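Local atomic coordinates of uncharacterized protein (Mycobacterium tuberculosis, PDB entry 6Y56), a protein that acts as a nucleotidyltransferase toxin of a toxin-antitoxin system, probably blocking growth by modifying tRNA acceptor stems. Residues 6-11 against 145-150; 20-25 against 63-68. All coordinates share one frame; numbering follows the deposited sequence.

Interaction 1 (6-11 against 145-150)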
loop_
_atom_site.group_PDB
_atom_site.type_symbol
_atom_site.label_atom_id
_atom_site.label_comp_id
_atom_site.label_asym_id
_atom_site.label_seq_id
_atom_site.Cartn_x
_atom_site.Cartn_y
_atom_site.Cartn_z
ATOM N N ALA A 6 -24.519 -2.217 -13.579
ATOM C CA ALA A 6 -25.298 -2.215 -12.345
ATOM C C ALA A 6 -24.541 -2.897 -11.210
ATOM O O ALA A 6 -24.623 -2.462 -10.057
ATOM C CB ALA A 6 -26.664 -2.863 -12.575
ATOM N N LEU A 7 -23.795 -3.957 -11.515
ATOM C CA LEU A 7 -23.021 -4.627 -10.475
ATOM C C LEU A 7 -21.871 -3.749 -10.002
ATOM O O LEU A 7 -21.595 -3.672 -8.799
ATOM C CB LEU A 7 -22.498 -5.971 -10.979
ATOM C CG LEU A 7 -23.506 -7.121 -10.986
ATOM C CD1 LEU A 7 -22.906 -8.367 -11.613
ATOM C CD2 LEU A 7 -23.987 -7.416 -9.578
ATOM N N VAL A 8 -21.201 -3.066 -10.931
ATOM C CA VAL A 8 -20.114 -2.169 -10.541
ATOM C C VAL A 8 -20.653 -0.988 -9.743
ATOM O O VAL A 8 -20.058 -0.575 -8.741
ATOM C CB VAL A 8 -19.299 -1.740 -11.773
ATOM C CG1 VAL A 8 -18.202 -0.723 -11.378
ATOM C CG2 VAL A 8 -18.692 -2.961 -12.452
ATOM N N ALA A 9 -21.804 -0.444 -10.150
ATOM C CA ALA A 9 -22.415 0.646 -9.392
ATOM C C ALA A 9 -22.779 0.212 -7.974
ATOM O O ALA A 9 -22.613 0.983 -7.019
ATOM C CB ALA A 9 -23.642 1.189 -10.132
ATOM N N ARG A 10 -23.278 -1.015 -7.815
ATOM C CA ARG A 10 -23.566 -1.519 -6.471
ATOM C C ARG A 10 -22.283 -1.707 -5.662
ATOM O O ARG A 10 -22.248 -1.418 -4.456
ATOM C CB ARG A 10 -24.339 -2.838 -6.565
ATOM C CG ARG A 10 -24.702 -3.451 -5.218
ATOM C CD ARG A 10 -25.708 -4.594 -5.376
ATOM N NE ARG A 10 -26.833 -4.176 -6.206
ATOM C CZ ARG A 10 -27.135 -4.697 -7.390
ATOM N NH1 ARG A 10 -26.407 -5.686 -7.889
ATOM N NH2 ARG A 10 -28.173 -4.230 -8.072
ATOM N N HIS A 11 -21.227 -2.206 -6.310
ATOM C CA HIS A 11 -19.910 -2.312 -5.689
ATOM C C HIS A 11 -19.411 -0.956 -5.192
ATOM O O HIS A 11 -18.660 -0.887 -4.204
ATOM C CB HIS A 11 -18.967 -2.899 -6.734
ATOM C CG HIS A 11 -17.636 -3.309 -6.204
ATOM N ND1 HIS A 11 -17.485 -4.208 -5.172
ATOM C CD2 HIS A 11 -16.389 -2.967 -6.598
ATOM C CE1 HIS A 11 -16.197 -4.394 -4.943
ATOM N NE2 HIS A 11 -15.512 -3.655 -5.797
ATOM N N LEU A 145 -16.040 -10.627 -1.601
ATOM C CA LEU A 145 -17.000 -9.557 -1.822
ATOM C C LEU A 145 -18.025 -10.019 -2.847
ATOM O O LEU A 145 -17.718 -10.859 -3.693
ATOM C CB LEU A 145 -16.293 -8.294 -2.337
ATOM C CG LEU A 145 -15.192 -7.728 -1.435
ATOM C CD1 LEU A 145 -14.615 -6.452 -2.049
ATOM C CD2 LEU A 145 -15.700 -7.463 -0.029
ATOM N N PRO A 146 -19.251 -9.491 -2.795
ATOM C CA PRO A 146 -20.307 -9.986 -3.702
ATOM C C PRO A 146 -19.957 -9.967 -5.186
ATOM O O PRO A 146 -20.241 -10.938 -5.902
ATOM C CB PRO A 146 -21.494 -9.073 -3.368
ATOM C CG PRO A 146 -21.293 -8.738 -1.927
ATOM C CD PRO A 146 -19.789 -8.584 -1.766
ATOM N N ILE A 147 -19.344 -8.889 -5.676
ATOM C CA ILE A 147 -19.066 -8.799 -7.101
ATOM C C ILE A 147 -18.097 -9.876 -7.567
ATOM O O ILE A 147 -18.084 -10.210 -8.751
ATOM C CB ILE A 147 -18.572 -7.384 -7.473
ATOM C CG1 ILE A 147 -18.725 -7.123 -8.981
ATOM C CG2 ILE A 147 -17.124 -7.163 -6.966
ATOM C CD1 ILE A 147 -18.736 -5.658 -9.362
ATOM N N HIS A 148 -17.292 -10.448 -6.665
ATOM C CA HIS A 148 -16.360 -11.495 -7.077
ATOM C C HIS A 148 -17.084 -12.694 -7.669
ATOM O O HIS A 148 -16.499 -13.437 -8.463
ATOM C CB HIS A 148 -15.496 -11.962 -5.907
ATOM C CG HIS A 148 -14.642 -10.887 -5.310
ATOM N ND1 HIS A 148 -13.991 -11.053 -4.109
ATOM C CD2 HIS A 148 -14.315 -9.650 -5.750
ATOM C CE1 HIS A 148 -13.301 -9.962 -3.831
ATOM N NE2 HIS A 148 -13.486 -9.091 -4.805
ATOM N N LYS A 149 -18.350 -12.900 -7.296
ATOM C CA LYS A 149 -19.110 -14.020 -7.845
ATOM C C LYS A 149 -19.347 -13.884 -9.343
ATOM O O LYS A 149 -19.667 -14.878 -10.005
ATOM C CB LYS A 149 -20.451 -14.146 -7.115
ATOM C CG LYS A 149 -20.327 -14.535 -5.652
ATOM C CD LYS A 149 -21.674 -14.940 -5.071
ATOM C CE LYS A 149 -22.406 -13.737 -4.494
ATOM N NZ LYS A 149 -23.744 -13.520 -5.113
ATOM N N ALA A 150 -19.190 -12.690 -9.897
ATOM C CA ALA A 150 -19.433 -12.470 -11.316
ATOM C C ALA A 150 -18.183 -12.602 -12.177
ATOM O O ALA A 150 -18.273 -12.428 -13.400
ATOM C CB ALA A 150 -20.060 -11.094 -11.544
HETATM O O HOH W 1 -19.137 -6.370 -4.220
#
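I147 reaches from the short 3-10 turn 146-150 onto the side of helix 5-11, and nearly every atom of its side chain beyond CA has a neighbour there. I147 CB lies 4.1 Å from H11 ND1. The methyl branch I147 CG2 sits over one face of the H11 imidazole, 3.7 Å from the ring centroid and 23° off the normal, a CH-pi contact displaced toward the ND1 and CE1 rim. The other branch, CG1, runs anti to the backbone N (chi1 -161°) and carries I147 CD1 onto the helix backbone, 3.5 Å from L7 O, with L7 CB and V8 CG2 alongside. The turn belongs to the loop between strands 138-141 and 157-160, so this contact fastens the N-terminal helix to the connection of the small two-stranded antiparallel sheet. On one flank L7 CD1 meets A150 CB at 3.9 Å; on the other, L145 CD1 comes up in the plane of the H11 ring, at its CE1 edge. No direct hydrogen bond joins the segments. One water bridges them instead, 2.9 Å from H11 ND1 and accepting from I147 N, while H11 NE2 is hydrogen-bonded to D25 on the next helix.

Interaction 2 (20-25 against 63-68); sequences DAALLD and GRFSTD
The ring of F65 lies against helix 19-38, with A21, A22 and D25 spread around it. A22 CA stands over one face, 4.1 Å from the ring centroid in a CH-pi contact, and A21 O looks onto the same face. The two alanine methyls divide the ring between them: A21 CB meets CD2 of F65 near the root of the side chain, and A22 CB touches CZ of F65, at the far end, at 3.6 Å. D25 comes in obliquely, its CB 3.7 Å from F65 CD1 and its carboxylate turned 55° from the ring plane. One turn along from A21, L24 CD2 presses on T67 at CA and CB, crossing that side chain at about a right angle.

Two waters fill in where the backbones stand apart. One lies 2.9 Å from A21 O, to which it can donate, with a longer, weak approach to S66 O; the other accepts from S66 N and can donate to D25 OD1, 2.7 Å away. Acceptors around both outnumber their protons.

Further out, the D25 side chain extends anti to its backbone N (chi1 -176°), which lets the carboxylate pass the ring to form salt bridges with K56 and R55 and to reach H11. L243 covers A21, F65 and T67 and shares a backbone hydrogen bond with F65, and R181 holds T67 OG1. The loop 63-68 leads directly into strand 68-72 of the central mixed sheet and brings D68 close to D70, consistent with the paired metal-binding aspartates of nucleotidyltransferases.

Residues 20-25 and 63-68 share no direct hydrogen bond; the one between this helix and the loop comes further along, from Q28 to S66 O. K56 and R55 hold the buried D25 carboxylate, which should limit its rotation beside F65.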
loop_
_atom_site.group_PDB
_atom_site.type_symbol
_atom_site.label_atom_id
_atom_site.label_comp_id
_atom_site.label_asym_id
_atom_site.label_seq_id
_atom_site.Cartn_x
_atom_site.Cartn_y
_atom_site.Cartn_z
ATOM N N ASP A 20 -15.989 4.949 -10.991
ATOM C CA ASP A 20 -14.706 4.701 -11.637
ATOM C C ASP A 20 -13.741 3.998 -10.690
ATOM O O ASP A 20 -13.002 3.099 -11.109
ATOM C CB ASP A 20 -14.107 6.013 -12.150
ATOM C CG ASP A 20 -14.629 6.406 -13.532
ATOM O OD1 ASP A 20 -15.529 5.734 -14.062
ATOM O OD2 ASP A 20 -14.104 7.390 -14.093
ATOM N N ALA A 21 -13.727 4.397 -9.414
ATOM C CA ALA A 21 -12.890 3.702 -8.438
ATOM C C ALA A 21 -13.313 2.248 -8.280
ATOM O O ALA A 21 -12.466 1.360 -8.129
ATOM C CB ALA A 21 -12.947 4.415 -7.090
ATOM N N ALA A 22 -14.626 1.982 -8.317
ATOM C CA ALA A 22 -15.111 0.611 -8.213
ATOM C C ALA A 22 -14.726 -0.205 -9.438
ATOM O O ALA A 22 -14.368 -1.381 -9.314
ATOM C CB ALA A 22 -16.627 0.594 -7.994
ATOM N N LEU A 23 -14.797 0.401 -10.624
ATOM C CA LEU A 23 -14.383 -0.301 -11.831
ATOM C C LEU A 23 -12.894 -0.612 -11.794
ATOM O O LEU A 23 -12.468 -1.700 -12.197
ATOM C CB LEU A 23 -14.743 0.522 -13.068
ATOM C CG LEU A 23 -14.480 -0.120 -14.432
ATOM C CD1 LEU A 23 -15.118 -1.481 -14.526
ATOM C CD2 LEU A 23 -14.973 0.779 -15.560
ATOM N N LEU A 24 -12.090 0.331 -11.297
ATOM C CA LEU A 24 -10.659 0.084 -11.142
ATOM C C LEU A 24 -10.397 -1.008 -10.118
ATOM O O LEU A 24 -9.524 -1.860 -10.325
ATOM C CB LEU A 24 -9.958 1.371 -10.722
ATOM C CG LEU A 24 -8.461 1.200 -10.425
ATOM C CD1 LEU A 24 -7.660 0.740 -11.644
ATOM C CD2 LEU A 24 -7.934 2.517 -9.889
ATOM N N ASP A 25 -11.144 -1.006 -9.013
ATOM C CA ASP A 25 -11.013 -2.057 -8.006
ATOM C C ASP A 25 -11.210 -3.432 -8.638
ATOM O O ASP A 25 -10.421 -4.365 -8.407
ATOM C CB ASP A 25 -12.037 -1.811 -6.884
ATOM C CG ASP A 25 -11.917 -2.803 -5.740
ATOM O OD1 ASP A 25 -10.896 -2.764 -5.028
ATOM O OD2 ASP A 25 -12.841 -3.630 -5.539
ATOM N N GLY A 63 -12.943 -1.300 4.075
ATOM C CA GLY A 63 -11.935 -0.322 3.737
ATOM C C GLY A 63 -12.263 0.444 2.464
ATOM O O GLY A 63 -13.170 0.110 1.703
ATOM N N ARG A 64 -11.461 1.473 2.230
ATOM C CA ARG A 64 -11.613 2.345 1.080
ATOM C C ARG A 64 -11.154 1.644 -0.199
ATOM O O ARG A 64 -10.381 0.680 -0.189
ATOM C CB ARG A 64 -10.737 3.585 1.260
ATOM C CG ARG A 64 -9.252 3.239 1.369
ATOM C CD ARG A 64 -8.380 4.491 1.432
ATOM N NE ARG A 64 -6.950 4.182 1.505
ATOM C CZ ARG A 64 -6.139 4.112 0.451
ATOM N NH1 ARG A 64 -6.602 4.331 -0.773
ATOM N NH2 ARG A 64 -4.863 3.813 0.626
ATOM N N PHE A 65 -11.626 2.160 -1.322
ATOM C CA PHE A 65 -10.969 1.832 -2.574
ATOM C C PHE A 65 -9.548 2.391 -2.550
ATOM O O PHE A 65 -9.243 3.367 -1.855
ATOM C CB PHE A 65 -11.743 2.444 -3.741
ATOM C CG PHE A 65 -13.080 1.791 -4.007
ATOM C CD1 PHE A 65 -13.163 0.424 -4.204
ATOM C CD2 PHE A 65 -14.248 2.556 -4.076
ATOM C CE1 PHE A 65 -14.383 -0.189 -4.468
ATOM C CE2 PHE A 65 -15.477 1.937 -4.348
ATOM C CZ PHE A 65 -15.537 0.575 -4.537
ATOM N N SER A 66 -8.662 1.757 -3.312
ATOM C CA SER A 66 -7.259 2.147 -3.346
ATOM C C SER A 66 -6.760 1.968 -4.770
ATOM O O SER A 66 -6.980 0.913 -5.376
ATOM C CB SER A 66 -6.472 1.271 -2.366
ATOM O OG SER A 66 -5.151 1.731 -2.178
ATOM N N THR A 67 -6.095 2.994 -5.304
ATOM C CA THR A 67 -5.886 3.106 -6.745
ATOM C C THR A 67 -4.500 2.683 -7.191
ATOM O O THR A 67 -4.228 2.683 -8.400
ATOM C CB THR A 67 -6.091 4.550 -7.206
ATOM O OG1 THR A 67 -5.057 5.372 -6.644
ATOM C CG2 THR A 67 -7.456 5.067 -6.779
ATOM N N ASP A 68 -3.609 2.381 -6.265
ATOM C CA ASP A 68 -2.268 1.990 -6.643
ATOM C C ASP A 68 -2.070 0.500 -6.422
ATOM O O ASP A 68 -2.817 -0.162 -5.700
ATOM C CB ASP A 68 -1.191 2.830 -5.937
ATOM C CG ASP A 68 -1.380 2.934 -4.424
ATOM O OD1 ASP A 68 -2.438 2.536 -3.879
ATOM O OD2 ASP A 68 -0.438 3.445 -3.768
HETATM O O HOH W 2 -9.909 1.915 -6.841
HETATM O O HOH W 3 -9.375 -0.529 -4.973
#

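Overall arrangement
From the N terminus the chain forms helix 5-11, whose contact with 145-150 closes a long loop: interaction 1 returns 134 residues later, after all six strands of the central mixed sheet and strand 138-141. Within that span the chain turns into helix 19-38, and interaction 2 closes a smaller loop of 38 residues when 63-68 comes back to it. The second loop is thus enclosed by the first without crossing it. The two contacts, centres 13 Å apart, also touch: H11 O packs on F65 CZ, and V8 on A22 and L23. Interaction 1 ties helix 5-11 to the loop joining strands 138-141 and 157-160; interaction 2 ties helix 19-38 to the lead-in of strand 68-72.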